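Local coordinates for carboxyl esterase NP (Bacillus subtilis, PDB 4CCW), which hydrolyses carboxylic esters to an alcohol and a carboxylate, acting as a carboxylesterase of the alpha/beta hydrolase superfamily, at residues Y84-I89 with A108-D113; V58-A63 with L133-F138; N137-M142 with A149-P154; F35-R40 with T44-S49. All blocks are in the same frame, centred on the assembly; numbering follows the deposited sequence.

Contact 1 of 4, residues Y84-I89 with A108-D113; sequences YAVDII and ANWLLD
Ile89 packs over one face of the Trp110 indole, leading with its CG2 methyl, and is the largest part of the strand side of this junction between strand 82-86 and helix 104-118. The CG2 methyl of Ile89 sits 3.5 Å from the centroid of the five-membered ring of Trp110, 7° off its normal, which is a CH-pi contact over the pyrrole face. Its CB follows, 3.5 Å from Trp110 NE1, while the backbone N of Ile89 lies over the same face further out, 3.5 Å from Trp110 CZ2. The ring arrives there because CG of Trp110 is anti to the backbone N (chi1 159°), carrying the indole away from the helix and against the residues that follow strand 82-86. Its six-membered part is met obliquely by Ile88, whose CA is 3.5 Å from Trp110 CH2, and by Val86, whose CG1 lies 3.7 Å from Trp110 CZ2. The buried indole is also held at its polar edge, since NE1 is hydrogen-bonded to Thr44 OG1 on strand 42-49, and this bond would restrict the rotation of the ring. With an alanine in place of Trp110, Ile89 would probably lose the surface it rests on and Thr44 OG1 its N-H partner. Helix packing against a central sheet is the layered construction of the alpha/beta hydrolase fold; here an indole fills the junction.

Contact 2 of 4, residues V58-A63 with L133-F138; sequences VLLHGA and LHTMNF. With VKC ((2-hydroxyethoxy)acetic acid), chain B.
Leu60, the last residue of strand 56-60, points its side chain toward Thr135 and His134 of helix 130-141, a strand-on-helix contact at the heart of the alpha/beta hydrolase fold. One methyl does the touching: CD1 of Leu60 lies 3.7 Å from Thr135 OG1 and 4.0 Å from His134 CB. The leucine crosses the histidine at about a right angle and touches it only at CB; against Thr135 it runs at a slant. The imidazole is directed elsewhere and makes edge-to-face contacts with Tyr107 and Phe220. Thr135 presents its hydroxyl oxygen because OG1 is anti to the carbonyl carbon (chi1 -65°), and the polar need of that buried oxygen is met within the helix by Gly131 O.

Beyond Leu60 the chain becomes the His61-Gly62-Ala63 loop. His61 ND1 donates to Gly62 O at 2.8 Å, almost straight at 177°, with the acceptor in the imidazole plane; NE2 accepts from Ile88 N, so both nitrogens fix the ring. In relatives this loop lines the oxyanion hole, consistent with the hydrogen bond between Ala63 N and OG of Ser129, the probable nucleophile. The bound (2-hydroxyethoxy)acetic acid touches the loop here, its ether oxygen OAD 3.4 Å from Ala63 CB.

Contact 3 of 4, residues N137-M142 with A149-P154; sequences NFLLRM and AAILSP
Leu139 of helix 130-141 meets Ala149 and Ile151 of strand 146-152 through apolar contacts alone. A single methyl spans both: CD2 of Leu139 is 3.7 Å from Ala149 CB and 4.0 Å from Ile151 CD1. The side chains of Ala149 and Ile151, two residues apart on the strand, face the helix together, and Leu139 and Ile151 reach for each other tip to tip. The leucine takes an uncommon conformation for a helix, its CG lying between the backbone N and the carbonyl carbon (chi1 70°), which swings the branch over toward the strand. Ile236 of the neighbouring strand 236-241 also touches both Leu139 and Ile151, extending the same apolar layer.

The polar side chains of 137-142 make their bonds elsewhere than at the strand. Arg141 NE donates to Asn137 OD1 one turn earlier, at 3.0 Å with an N-H...O angle of 161°; the oxygen lies in the guanidinium plane, whereas the donor stands above the carbonyl plane of the amide. Asn137 ND2 is engaged in turn with Arg104 O, so both ends of its amide are used. Together with strand 123-128, these elements form a beta-alpha-beta crossover of the kind from which the alpha/beta hydrolase sheet is built.

Contact 4 of 4, residues F35-R40 with T44-S49; sequences FYISTR and THVIAS
Phe35 and Val46 exchange a pair of backbone hydrogen bonds, with Phe35 N 3.0 Å from Val46 O and Val46 N 2.9 Å from Phe35 O. Ile37 and Thr44 form the next such pair, Thr44 N reaching Ile37 O at 2.8 Å. Between them Tyr36 and His45 make the non-hydrogen-bonded pair, joined through their rings: the imidazole turns its edge to the tyrosine face in a T-shaped stack, centroids 5.0 Å apart and planes at 68°, with His45 CD2 nearest to Tyr36 CZ.

The face holding Phe35, Ile37 and Val46 is mainly apolar, though Thr44 shares it. Phe35 has its CG between the backbone N and the carbonyl carbon (chi1 64°), a torsion that lays the ring across the strand pair, where Val46 CB packs over one face as a CH-pi contact. Ala48 CB touches the ring at its edge, 3.9 Å from Phe35 CE1. On the far flank, Val46 CG2 meets Ile37 CD1 at 3.6 Å. A serine in place of Phe35 would probably open a gap over Val46 CB and beside Ala48 CB. Antiparallel neighbours linked by a short connection, these strands are a beta hairpin at the margin of the central sheet.

In the fold
All four contacts reach the same mixed sheet. Along the chain, contact 4 comes first, as the hairpin 32-39/42-49; contact 1 is then nested inside the loop closed by contact 2, and contact 3 follows. Strand 42-49 pairs with 82-86, which pairs in turn with 56-60, so contacts 4, 1 and 2 succeed one another across the sheet, with centres about 8 Å apart for contacts 4 and 1 and about 9 Å for contacts 1 and 2. Contacts 2 and 3 share Asn137 and Phe138, their centres about 6 Å apart, whereas those of contacts 3 and 4 stand about 20 Å apart. Helix 104-118 packs at strand 82-86, helix 130-141 at strands 56-60 and 146-152, and contact 2 carries the loop that reaches the ligand pocket.

Contact 1 of 4, residues Y84-I89 with A108-D113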
loop_
_atom_site.group_PDB
_atom_site.type_symbol
_atom_site.label_atom_id
_atom_site.label_comp_id
_atom_site.label_asym_id
_atom_site.label_seq_id
_atom_site.Cartn_x
_atom_site.Cartn_y
_atom_site.Cartn_z
ATOM N N TYR A 84 9.856 -0.921 7.933
ATOM C CA TYR A 84 10.351 -0.921 6.560
ATOM C C TYR A 84 9.217 -0.556 5.611
ATOM O O TYR A 84 8.256 -1.322 5.460
ATOM C CB TYR A 84 10.914 -2.291 6.167
ATOM C CG TYR A 84 12.043 -2.791 7.041
ATOM C CD1 TYR A 84 13.346 -2.333 6.862
ATOM C CD2 TYR A 84 11.804 -3.732 8.042
ATOM C CE1 TYR A 84 14.380 -2.801 7.664
ATOM C CE2 TYR A 84 12.830 -4.197 8.859
ATOM C CZ TYR A 84 14.113 -3.736 8.659
ATOM O OH TYR A 84 15.133 -4.203 9.461
ATOM N N ALA A 85 9.338 0.597 4.960
ATOM C CA ALA A 85 8.374 0.993 3.928
ATOM C C ALA A 85 8.865 0.558 2.555
ATOM O O ALA A 85 9.838 1.097 2.026
ATOM C CB ALA A 85 8.120 2.495 3.972
ATOM N N VAL A 86 8.178 -0.421 1.983
ATOM C CA VAL A 86 8.623 -1.099 0.760
ATOM C C VAL A 86 7.865 -0.590 -0.472
ATOM O O VAL A 86 6.625 -0.607 -0.486
ATOM C CB VAL A 86 8.389 -2.613 0.887
ATOM C CG1 VAL A 86 8.761 -3.321 -0.408
ATOM C CG2 VAL A 86 9.174 -3.174 2.078
ATOM N N ASP A 87 8.596 -0.163 -1.504
ATOM C CA ASP A 87 7.959 0.254 -2.761
ATOM C C ASP A 87 7.553 -0.983 -3.552
ATOM O O ASP A 87 8.400 -1.807 -3.894
ATOM C CB ASP A 87 8.874 1.143 -3.611
ATOM C CG ASP A 87 8.833 2.613 -3.219
ATOM O OD1 ASP A 87 7.990 3.023 -2.401
ATOM O OD2 ASP A 87 9.673 3.383 -3.740
ATOM N N ILE A 88 6.251 -1.122 -3.810
ATOM C CA ILE A 88 5.704 -2.291 -4.507
ATOM C C ILE A 88 6.248 -2.397 -5.926
ATOM O O ILE A 88 6.153 -1.456 -6.729
ATOM C CB ILE A 88 4.152 -2.303 -4.505
ATOM C CG1 ILE A 88 3.623 -2.377 -3.071
ATOM C CG2 ILE A 88 3.606 -3.456 -5.336
ATOM C CD1 ILE A 88 2.159 -1.985 -2.961
ATOM N N ILE A 89 6.813 -3.561 -6.224
ATOM C CA ILE A 89 7.415 -3.816 -7.516
ATOM C C ILE A 89 6.394 -3.709 -8.644
ATOM O O ILE A 89 5.302 -4.275 -8.558
ATOM C CB ILE A 89 8.142 -5.185 -7.531
ATOM C CG1 ILE A 89 9.120 -5.269 -8.702
ATOM C CG2 ILE A 89 7.146 -6.341 -7.529
ATOM C CD1 ILE A 89 10.498 -4.737 -8.381
ATOM N N ALA A 108 3.771 -12.674 -4.303
ATOM C CA ALA A 108 4.074 -13.244 -2.985
ATOM C C ALA A 108 5.549 -13.661 -2.871
ATOM O O ALA A 108 6.177 -13.446 -1.832
ATOM C CB ALA A 108 3.156 -14.414 -2.657
ATOM N N ASN A 109 6.084 -14.252 -3.936
ATOM C CA ASN A 109 7.503 -14.624 -3.998
ATOM C C ASN A 109 8.426 -13.399 -3.987
ATOM O O ASN A 109 9.538 -13.463 -3.465
ATOM C CB ASN A 109 7.804 -15.489 -5.230
ATOM C CG ASN A 109 7.325 -16.929 -5.084
ATOM O OD1 ASN A 109 7.136 -17.433 -3.973
ATOM N ND2 ASN A 109 7.133 -17.604 -6.220
ATOM N N TRP A 110 7.965 -12.292 -4.572
ATOM C CA TRP A 110 8.714 -11.029 -4.530
ATOM C C TRP A 110 8.850 -10.587 -3.088
ATOM O O TRP A 110 9.949 -10.308 -2.603
ATOM C CB TRP A 110 8.027 -9.948 -5.391
ATOM C CG TRP A 110 8.435 -8.541 -5.009
ATOM C CD1 TRP A 110 9.658 -7.916 -5.248
ATOM C CD2 TRP A 110 7.646 -7.559 -4.252
ATOM N NE1 TRP A 110 9.675 -6.645 -4.722
ATOM C CE2 TRP A 110 8.495 -6.369 -4.110
ATOM C CE3 TRP A 110 6.359 -7.537 -3.718
ATOM C CZ2 TRP A 110 8.059 -5.232 -3.443
ATOM C CZ3 TRP A 110 5.935 -6.385 -3.044
ATOM C CH2 TRP A 110 6.763 -5.260 -2.917
ATOM N N LEU A 111 7.728 -10.562 -2.382
ATOM C CA LEU A 111 7.714 -10.132 -0.989
ATOM C C LEU A 111 8.476 -11.108 -0.085
ATOM O O LEU A 111 9.121 -10.683 0.883
ATOM C CB LEU A 111 6.273 -9.914 -0.523
ATOM C CG LEU A 111 6.022 -9.119 0.767
ATOM C CD1 LEU A 111 6.796 -7.806 0.815
ATOM C CD2 LEU A 111 4.531 -8.869 0.913
ATOM N N LEU A 112 8.393 -12.403 -0.397
ATOM C CA LEU A 112 9.211 -13.420 0.275
ATOM C C LEU A 112 10.683 -13.001 0.262
ATOM O O LEU A 112 11.315 -12.923 1.319
ATOM C CB LEU A 112 9.032 -14.799 -0.383
ATOM C CG LEU A 112 9.941 -15.954 0.087
ATOM C CD1 LEU A 112 9.731 -16.268 1.558
ATOM C CD2 LEU A 112 9.721 -17.212 -0.748
ATOM N N ASP A 113 11.209 -12.718 -0.934
ATOM C CA ASP A 113 12.582 -12.236 -1.106
ATOM C C ASP A 113 12.910 -11.010 -0.250
ATOM O O ASP A 113 13.966 -10.941 0.370
ATOM C CB ASP A 113 12.855 -11.890 -2.575
ATOM C CG ASP A 113 12.858 -13.105 -3.484
ATOM O OD1 ASP A 113 12.830 -14.255 -2.997
ATOM O OD2 ASP A 113 12.901 -12.895 -4.711
#

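Contact 2 of 4, residues V58-A63 with L133-F138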
loop_
_atom_site.group_PDB
_atom_site.type_symbol
_atom_site.label_atom_id
_atom_site.label_comp_id
_atom_site.label_asym_id
_atom_site.label_seq_id
_atom_site.Cartn_x
_atom_site.Cartn_y
_atom_site.Cartn_z
ATOM N N VAL A 58 6.355 -4.076 8.353
ATOM C CA VAL A 58 6.463 -3.816 6.922
ATOM C C VAL A 58 5.231 -3.024 6.445
ATOM O O VAL A 58 4.092 -3.381 6.754
ATOM C CB VAL A 58 6.649 -5.117 6.102
ATOM C CG1 VAL A 58 6.590 -4.831 4.604
ATOM C CG2 VAL A 58 7.974 -5.794 6.435
ATOM N N LEU A 59 5.489 -1.947 5.708
ATOM C CA LEU A 59 4.451 -1.092 5.149
ATOM C C LEU A 59 4.402 -1.228 3.629
ATOM O O LEU A 59 5.433 -1.204 2.949
ATOM C CB LEU A 59 4.702 0.376 5.518
ATOM C CG LEU A 59 5.020 0.722 6.981
ATOM C CD1 LEU A 59 5.332 2.200 7.136
ATOM C CD2 LEU A 59 3.888 0.308 7.903
ATOM N N LEU A 60 3.188 -1.365 3.110
ATOM C CA LEU A 60 2.963 -1.484 1.683
ATOM C C LEU A 60 1.910 -0.436 1.296
ATOM O O LEU A 60 0.746 -0.541 1.668
ATOM C CB LEU A 60 2.521 -2.907 1.312
ATOM C CG LEU A 60 3.563 -4.032 1.428
ATOM C CD1 LEU A 60 2.883 -5.389 1.277
ATOM C CD2 LEU A 60 4.700 -3.878 0.420
ATOM N N HIS A 61 2.375 0.577 0.567
ATOM C CA HIS A 61 1.609 1.777 0.192
ATOM C C HIS A 61 0.449 1.531 -0.758
ATOM O O HIS A 61 0.334 0.453 -1.360
ATOM C CB HIS A 61 2.578 2.722 -0.494
ATOM C CG HIS A 61 3.219 2.113 -1.717
ATOM N ND1 HIS A 61 2.616 2.106 -2.912
ATOM C CD2 HIS A 61 4.433 1.436 -1.883
ATOM C CE1 HIS A 61 3.401 1.473 -3.811
ATOM N NE2 HIS A 61 4.511 1.068 -3.181
ATOM N N GLY A 62 -0.391 2.552 -0.943
ATOM C CA GLY A 62 -1.490 2.495 -1.926
ATOM C C GLY A 62 -1.008 2.693 -3.352
ATOM O O GLY A 62 0.085 3.212 -3.568
ATOM N N ALA A 63 -1.819 2.287 -4.327
ATOM C CA ALA A 63 -1.431 2.393 -5.744
ATOM C C ALA A 63 -1.016 3.812 -6.116
ATOM O O ALA A 63 -1.685 4.769 -5.748
ATOM C CB ALA A 63 -2.557 1.925 -6.671
ATOM N N LEU A 133 -4.028 -5.400 -0.598
ATOM C CA LEU A 133 -4.287 -6.582 -1.416
ATOM C C LEU A 133 -3.069 -7.505 -1.412
ATOM O O LEU A 133 -3.214 -8.719 -1.179
ATOM C CB LEU A 133 -4.679 -6.170 -2.844
ATOM C CG LEU A 133 -4.722 -7.204 -3.975
ATOM C CD1 LEU A 133 -5.576 -8.426 -3.632
ATOM C CD2 LEU A 133 -5.250 -6.487 -5.229
ATOM N N HIS A 134 -1.882 -6.923 -1.624
ATOM C CA HIS A 134 -0.610 -7.643 -1.474
ATOM C C HIS A 134 -0.514 -8.273 -0.111
ATOM O O HIS A 134 -0.104 -9.426 0.028
ATOM C CB HIS A 134 0.575 -6.701 -1.713
ATOM C CG HIS A 134 0.905 -6.491 -3.167
ATOM N ND1 HIS A 134 1.938 -7.104 -3.773
ATOM C CD2 HIS A 134 0.301 -5.685 -4.133
ATOM C CE1 HIS A 134 1.990 -6.730 -5.067
ATOM N NE2 HIS A 134 0.991 -5.853 -5.287
ATOM N N THR A 135 -0.902 -7.534 0.919
ATOM C CA THR A 135 -0.833 -8.046 2.288
ATOM C C THR A 135 -1.724 -9.274 2.465
ATOM O O THR A 135 -1.268 -10.293 2.994
ATOM C CB THR A 135 -1.156 -6.958 3.342
ATOM O OG1 THR A 135 -0.134 -5.950 3.296
ATOM C CG2 THR A 135 -1.170 -7.561 4.761
ATOM N N MET A 136 -2.969 -9.198 2.003
ATOM C CA MET A 136 -3.885 -10.319 2.141
ATOM C C MET A 136 -3.355 -11.522 1.351
ATOM O O MET A 136 -3.359 -12.645 1.844
ATOM C CB MET A 136 -5.301 -9.946 1.671
ATOM C CG MET A 136 -6.332 -11.042 1.892
ATOM S SD MET A 136 -6.625 -11.274 3.650
ATOM C CE MET A 136 -7.986 -10.195 3.934
ATOM N N ASN A 137 -2.877 -11.273 0.139
ATOM C CA ASN A 137 -2.370 -12.352 -0.696
ATOM C C ASN A 137 -1.201 -13.068 0.015
ATOM O O ASN A 137 -1.101 -14.311 0.009
ATOM C CB ASN A 137 -1.944 -11.801 -2.072
ATOM C CG ASN A 137 -1.453 -12.890 -3.020
ATOM O OD1 ASN A 137 -2.203 -13.790 -3.409
ATOM N ND2 ASN A 137 -0.197 -12.790 -3.418
ATOM N N PHE A 138 -0.347 -12.280 0.663
ATOM C CA PHE A 138 0.859 -12.819 1.322
ATOM C C PHE A 138 0.527 -13.614 2.580
ATOM O O PHE A 138 1.055 -14.713 2.790
ATOM C CB PHE A 138 1.856 -11.693 1.628
ATOM C CG PHE A 138 3.199 -12.171 2.128
ATOM C CD1 PHE A 138 4.127 -12.730 1.251
ATOM C CD2 PHE A 138 3.547 -12.031 3.462
ATOM C CE1 PHE A 138 5.377 -13.146 1.703
ATOM C CE2 PHE A 138 4.787 -12.443 3.924
ATOM C CZ PHE A 138 5.703 -13.000 3.042
HETATM C C VKC B . -4.998 4.870 -5.807
HETATM O O VKC B . -5.897 4.043 -5.546
HETATM C CA VKC B . -4.628 5.109 -7.253
HETATM C CD VKC B . -4.725 3.126 -10.244
HETATM C CG VKC B . -5.302 4.239 -9.369
HETATM O OAD VKC B . -4.981 3.958 -8.015
HETATM O OE1 VKC B . -4.287 3.655 -11.506
HETATM O OXT VKC B . -4.394 5.502 -4.913
#

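Contact 3 of 4, residues N137-M142 with A149-P154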
loop_
_atom_site.group_PDB
_atom_site.type_symbol
_atom_site.label_atom_id
_atom_site.label_comp_id
_atom_site.label_asym_id
_atom_site.label_seq_id
_atom_site.Cartn_x
_atom_site.Cartn_y
_atom_site.Cartn_z
ATOM N N ASN A 137 -2.877 -11.273 0.139
ATOM C CA ASN A 137 -2.370 -12.352 -0.696
ATOM C C ASN A 137 -1.201 -13.068 0.015
ATOM O O ASN A 137 -1.101 -14.311 0.009
ATOM C CB ASN A 137 -1.944 -11.801 -2.072
ATOM C CG ASN A 137 -1.453 -12.890 -3.020
ATOM O OD1 ASN A 137 -2.203 -13.790 -3.409
ATOM N ND2 ASN A 137 -0.197 -12.790 -3.418
ATOM N N PHE A 138 -0.347 -12.280 0.663
ATOM C CA PHE A 138 0.859 -12.819 1.322
ATOM C C PHE A 138 0.527 -13.614 2.580
ATOM O O PHE A 138 1.055 -14.713 2.790
ATOM C CB PHE A 138 1.856 -11.693 1.628
ATOM C CG PHE A 138 3.199 -12.171 2.128
ATOM C CD1 PHE A 138 4.127 -12.730 1.251
ATOM C CD2 PHE A 138 3.547 -12.031 3.462
ATOM C CE1 PHE A 138 5.377 -13.146 1.703
ATOM C CE2 PHE A 138 4.787 -12.443 3.924
ATOM C CZ PHE A 138 5.703 -13.000 3.042
ATOM N N LEU A 139 -0.331 -13.061 3.426
ATOM C CA LEU A 139 -0.670 -13.744 4.673
ATOM C C LEU A 139 -1.426 -15.051 4.411
ATOM O O LEU A 139 -1.310 -15.988 5.196
ATOM C CB LEU A 139 -1.418 -12.811 5.647
ATOM C CG LEU A 139 -2.855 -12.391 5.317
ATOM C CD1 LEU A 139 -3.850 -13.397 5.888
ATOM C CD2 LEU A 139 -3.147 -10.987 5.850
ATOM N N LEU A 140 -2.189 -15.119 3.319
ATOM C CA LEU A 140 -2.898 -16.354 2.975
ATOM C C LEU A 140 -1.938 -17.430 2.488
ATOM O O LEU A 140 -2.144 -18.613 2.745
ATOM C CB LEU A 140 -3.986 -16.108 1.928
ATOM C CG LEU A 140 -5.240 -15.347 2.373
ATOM C CD1 LEU A 140 -6.186 -15.166 1.205
ATOM C CD2 LEU A 140 -5.964 -16.046 3.515
ATOM N N ARG A 141 -0.887 -17.013 1.783
ATOM C CA ARG A 141 0.079 -17.966 1.231
ATOM C C ARG A 141 1.152 -18.378 2.243
ATOM O O ARG A 141 1.635 -19.522 2.211
ATOM C CB ARG A 141 0.719 -17.418 -0.048
ATOM C CG ARG A 141 -0.223 -17.393 -1.241
ATOM C CD ARG A 141 0.264 -16.416 -2.300
ATOM N NE ARG A 141 -0.614 -16.386 -3.463
ATOM C CZ ARG A 141 -0.561 -17.254 -4.469
ATOM N NH1 ARG A 141 0.326 -18.245 -4.464
ATOM N NH2 ARG A 141 -1.411 -17.141 -5.472
ATOM N N MET A 142 1.501 -17.463 3.147
ATOM C CA MET A 142 2.645 -17.635 4.050
ATOM C C MET A 142 2.382 -17.138 5.471
ATOM O O MET A 142 3.085 -16.243 5.958
ATOM C CB MET A 142 3.854 -16.920 3.470
ATOM C CG MET A 142 4.103 -17.300 2.024
ATOM S SD MET A 142 5.809 -17.072 1.573
ATOM C CE MET A 142 5.696 -17.298 -0.204
ATOM N N ALA A 149 -1.695 -8.504 10.714
ATOM C CA ALA A 149 -1.765 -7.605 9.564
ATOM C C ALA A 149 -2.899 -6.614 9.727
ATOM O O ALA A 149 -3.984 -6.984 10.175
ATOM C CB ALA A 149 -1.941 -8.411 8.291
ATOM N N ALA A 150 -2.616 -5.352 9.396
ATOM C CA ALA A 150 -3.610 -4.297 9.328
ATOM C C ALA A 150 -3.801 -4.003 7.854
ATOM O O ALA A 150 -2.842 -3.655 7.139
ATOM C CB ALA A 150 -3.137 -3.052 10.069
ATOM N N ILE A 151 -5.033 -4.180 7.400
ATOM C CA ILE A 151 -5.367 -4.038 5.985
ATOM C C ILE A 151 -6.275 -2.835 5.904
ATOM O O ILE A 151 -7.356 -2.830 6.488
ATOM C CB ILE A 151 -6.019 -5.335 5.440
ATOM C CG1 ILE A 151 -4.985 -6.472 5.444
ATOM C CG2 ILE A 151 -6.618 -5.121 4.054
ATOM C CD1 ILE A 151 -5.548 -7.847 5.122
ATOM N N LEU A 152 -5.805 -1.795 5.212
ATOM C CA LEU A 152 -6.511 -0.518 5.173
ATOM C C LEU A 152 -7.068 -0.287 3.785
ATOM O O LEU A 152 -6.298 -0.277 2.822
ATOM C CB LEU A 152 -5.554 0.639 5.531
ATOM C CG LEU A 152 -5.148 0.921 6.994
ATOM C CD1 LEU A 152 -4.996 -0.302 7.884
ATOM C CD2 LEU A 152 -3.872 1.755 7.042
ATOM N N SER A 153 -8.385 -0.081 3.670
ATOM C CA SER A 153 -8.982 0.292 2.376
ATOM C C SER A 153 -8.399 -0.556 1.219
ATOM O O SER A 153 -7.906 -0.004 0.233
ATOM C CB SER A 153 -8.703 1.768 2.075
ATOM O OG SER A 153 -9.140 2.593 3.142
ATOM N N PRO A 154 -8.443 -1.900 1.343
ATOM C CA PRO A 154 -7.740 -2.736 0.357
ATOM C C PRO A 154 -8.274 -2.610 -1.068
ATOM O O PRO A 154 -9.486 -2.499 -1.263
ATOM C CB PRO A 154 -7.992 -4.155 0.856
ATOM C CG PRO A 154 -9.266 -4.061 1.663
ATOM C CD PRO A 154 -9.154 -2.719 2.340
#

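Contact 4 of 4, residues F35-R40 with T44-S49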
loop_
_atom_site.group_PDB
_atom_site.type_symbol
_atom_site.label_atom_id
_atom_site.label_comp_id
_atom_site.label_asym_id
_atom_site.label_seq_id
_atom_site.Cartn_x
_atom_site.Cartn_y
_atom_site.Cartn_z
ATOM N N PHE A 35 17.373 2.568 0.635
ATOM C CA PHE A 35 18.273 1.563 0.082
ATOM C C PHE A 35 17.531 0.592 -0.829
ATOM O O PHE A 35 16.295 0.584 -0.880
ATOM C CB PHE A 35 19.031 0.820 1.195
ATOM C CG PHE A 35 18.154 0.007 2.108
ATOM C CD1 PHE A 35 17.489 0.603 3.177
ATOM C CD2 PHE A 35 18.016 -1.362 1.915
ATOM C CE1 PHE A 35 16.691 -0.148 4.028
ATOM C CE2 PHE A 35 17.217 -2.119 2.759
ATOM C CZ PHE A 35 16.555 -1.511 3.816
ATOM N N TYR A 36 18.301 -0.221 -1.547
ATOM C CA TYR A 36 17.728 -1.194 -2.463
ATOM C C TYR A 36 18.001 -2.625 -2.008
ATOM O O TYR A 36 19.064 -2.934 -1.453
ATOM C CB TYR A 36 18.237 -0.966 -3.889
ATOM C CG TYR A 36 17.647 0.254 -4.567
ATOM C CD1 TYR A 36 16.454 0.165 -5.292
ATOM C CD2 TYR A 36 18.275 1.501 -4.486
ATOM C CE1 TYR A 36 15.913 1.276 -5.919
ATOM C CE2 TYR A 36 17.731 2.622 -5.110
ATOM C CZ TYR A 36 16.555 2.503 -5.828
ATOM O OH TYR A 36 15.993 3.606 -6.453
ATOM N N ILE A 37 17.016 -3.481 -2.247
ATOM C CA ILE A 37 17.103 -4.904 -1.967
ATOM C C ILE A 37 16.909 -5.651 -3.279
ATOM O O ILE A 37 15.944 -5.409 -3.997
ATOM C CB ILE A 37 16.024 -5.331 -0.950
ATOM C CG1 ILE A 37 16.487 -5.007 0.469
ATOM C CG2 ILE A 37 15.705 -6.815 -1.064
ATOM C CD1 ILE A 37 15.347 -4.947 1.457
ATOM N N SER A 38 17.834 -6.549 -3.590
ATOM C CA SER A 38 17.728 -7.375 -4.782
ATOM C C SER A 38 16.715 -8.494 -4.554
ATOM O O SER A 38 16.772 -9.192 -3.547
ATOM C CB SER A 38 19.099 -7.956 -5.145
ATOM O OG SER A 38 19.024 -8.716 -6.337
ATOM N N THR A 39 15.775 -8.643 -5.482
ATOM C CA THR A 39 14.788 -9.729 -5.427
ATOM C C THR A 39 14.779 -10.396 -6.791
ATOM O O THR A 39 15.370 -9.869 -7.735
ATOM C CB THR A 39 13.350 -9.235 -5.129
ATOM O OG1 THR A 39 12.819 -8.568 -6.281
ATOM C CG2 THR A 39 13.302 -8.301 -3.909
ATOM N N ARG A 40 14.106 -11.541 -6.904
ATOM C CA ARG A 40 14.080 -12.290 -8.175
ATOM C C ARG A 40 13.312 -11.519 -9.249
ATOM O O ARG A 40 13.399 -11.840 -10.441
ATOM C CB ARG A 40 13.490 -13.698 -7.983
ATOM C CG ARG A 40 11.976 -13.746 -7.804
ATOM C CD ARG A 40 11.483 -15.128 -7.409
ATOM N NE ARG A 40 11.663 -15.382 -5.979
ATOM C CZ ARG A 40 11.355 -16.528 -5.379
ATOM N NH1 ARG A 40 10.842 -17.540 -6.078
ATOM N NH2 ARG A 40 11.559 -16.662 -4.077
ATOM N N THR A 44 14.366 -3.471 -5.287
ATOM C CA THR A 44 13.214 -2.995 -4.543
ATOM C C THR A 44 13.644 -1.929 -3.537
ATOM O O THR A 44 14.521 -2.160 -2.709
ATOM C CB THR A 44 12.539 -4.181 -3.825
ATOM O OG1 THR A 44 12.086 -5.110 -4.814
ATOM C CG2 THR A 44 11.354 -3.738 -2.992
ATOM N N HIS A 45 13.024 -0.760 -3.636
ATOM C CA HIS A 45 13.376 0.373 -2.800
ATOM C C HIS A 45 12.705 0.274 -1.454
ATOM O O HIS A 45 11.517 -0.065 -1.353
ATOM C CB HIS A 45 13.020 1.673 -3.522
ATOM C CG HIS A 45 13.564 2.909 -2.857
ATOM N ND1 HIS A 45 12.821 3.678 -2.039
ATOM C CD2 HIS A 45 14.824 3.491 -2.905
ATOM C CE1 HIS A 45 13.574 4.698 -1.580
ATOM N NE2 HIS A 45 14.795 4.584 -2.114
ATOM N N VAL A 46 13.481 0.529 -0.406
ATOM C CA VAL A 46 13.002 0.432 0.975
ATOM C C VAL A 46 13.455 1.654 1.763
ATOM O O VAL A 46 14.591 2.130 1.612
ATOM C CB VAL A 46 13.521 -0.853 1.678
ATOM C CG1 VAL A 46 12.946 -0.992 3.089
ATOM C CG2 VAL A 46 13.177 -2.093 0.876
ATOM N N ILE A 47 12.552 2.161 2.597
ATOM C CA ILE A 47 12.868 3.200 3.575
ATOM C C ILE A 47 12.739 2.601 4.986
ATOM O O ILE A 47 11.660 2.144 5.379
ATOM C CB ILE A 47 11.920 4.405 3.429
ATOM C CG1 ILE A 47 11.907 4.897 1.979
ATOM C CG2 ILE A 47 12.341 5.528 4.363
ATOM C CD1 ILE A 47 10.668 5.672 1.605
ATOM N N ALA A 48 13.842 2.581 5.738
ATOM C CA ALA A 48 13.844 2.039 7.100
ATOM C C ALA A 48 13.894 3.143 8.145
ATOM O O ALA A 48 14.641 4.107 8.003
ATOM C CB ALA A 48 15.005 1.071 7.300
ATOM N N SER A 49 13.090 2.981 9.191
ATOM C CA SER A 49 13.053 3.892 10.330
ATOM C C SER A 49 12.907 3.074 11.611
ATOM O O SER A 49 12.491 1.917 11.569
ATOM C CB SER A 49 11.845 4.826 10.213
ATOM O OG SER A 49 11.727 5.375 8.921
#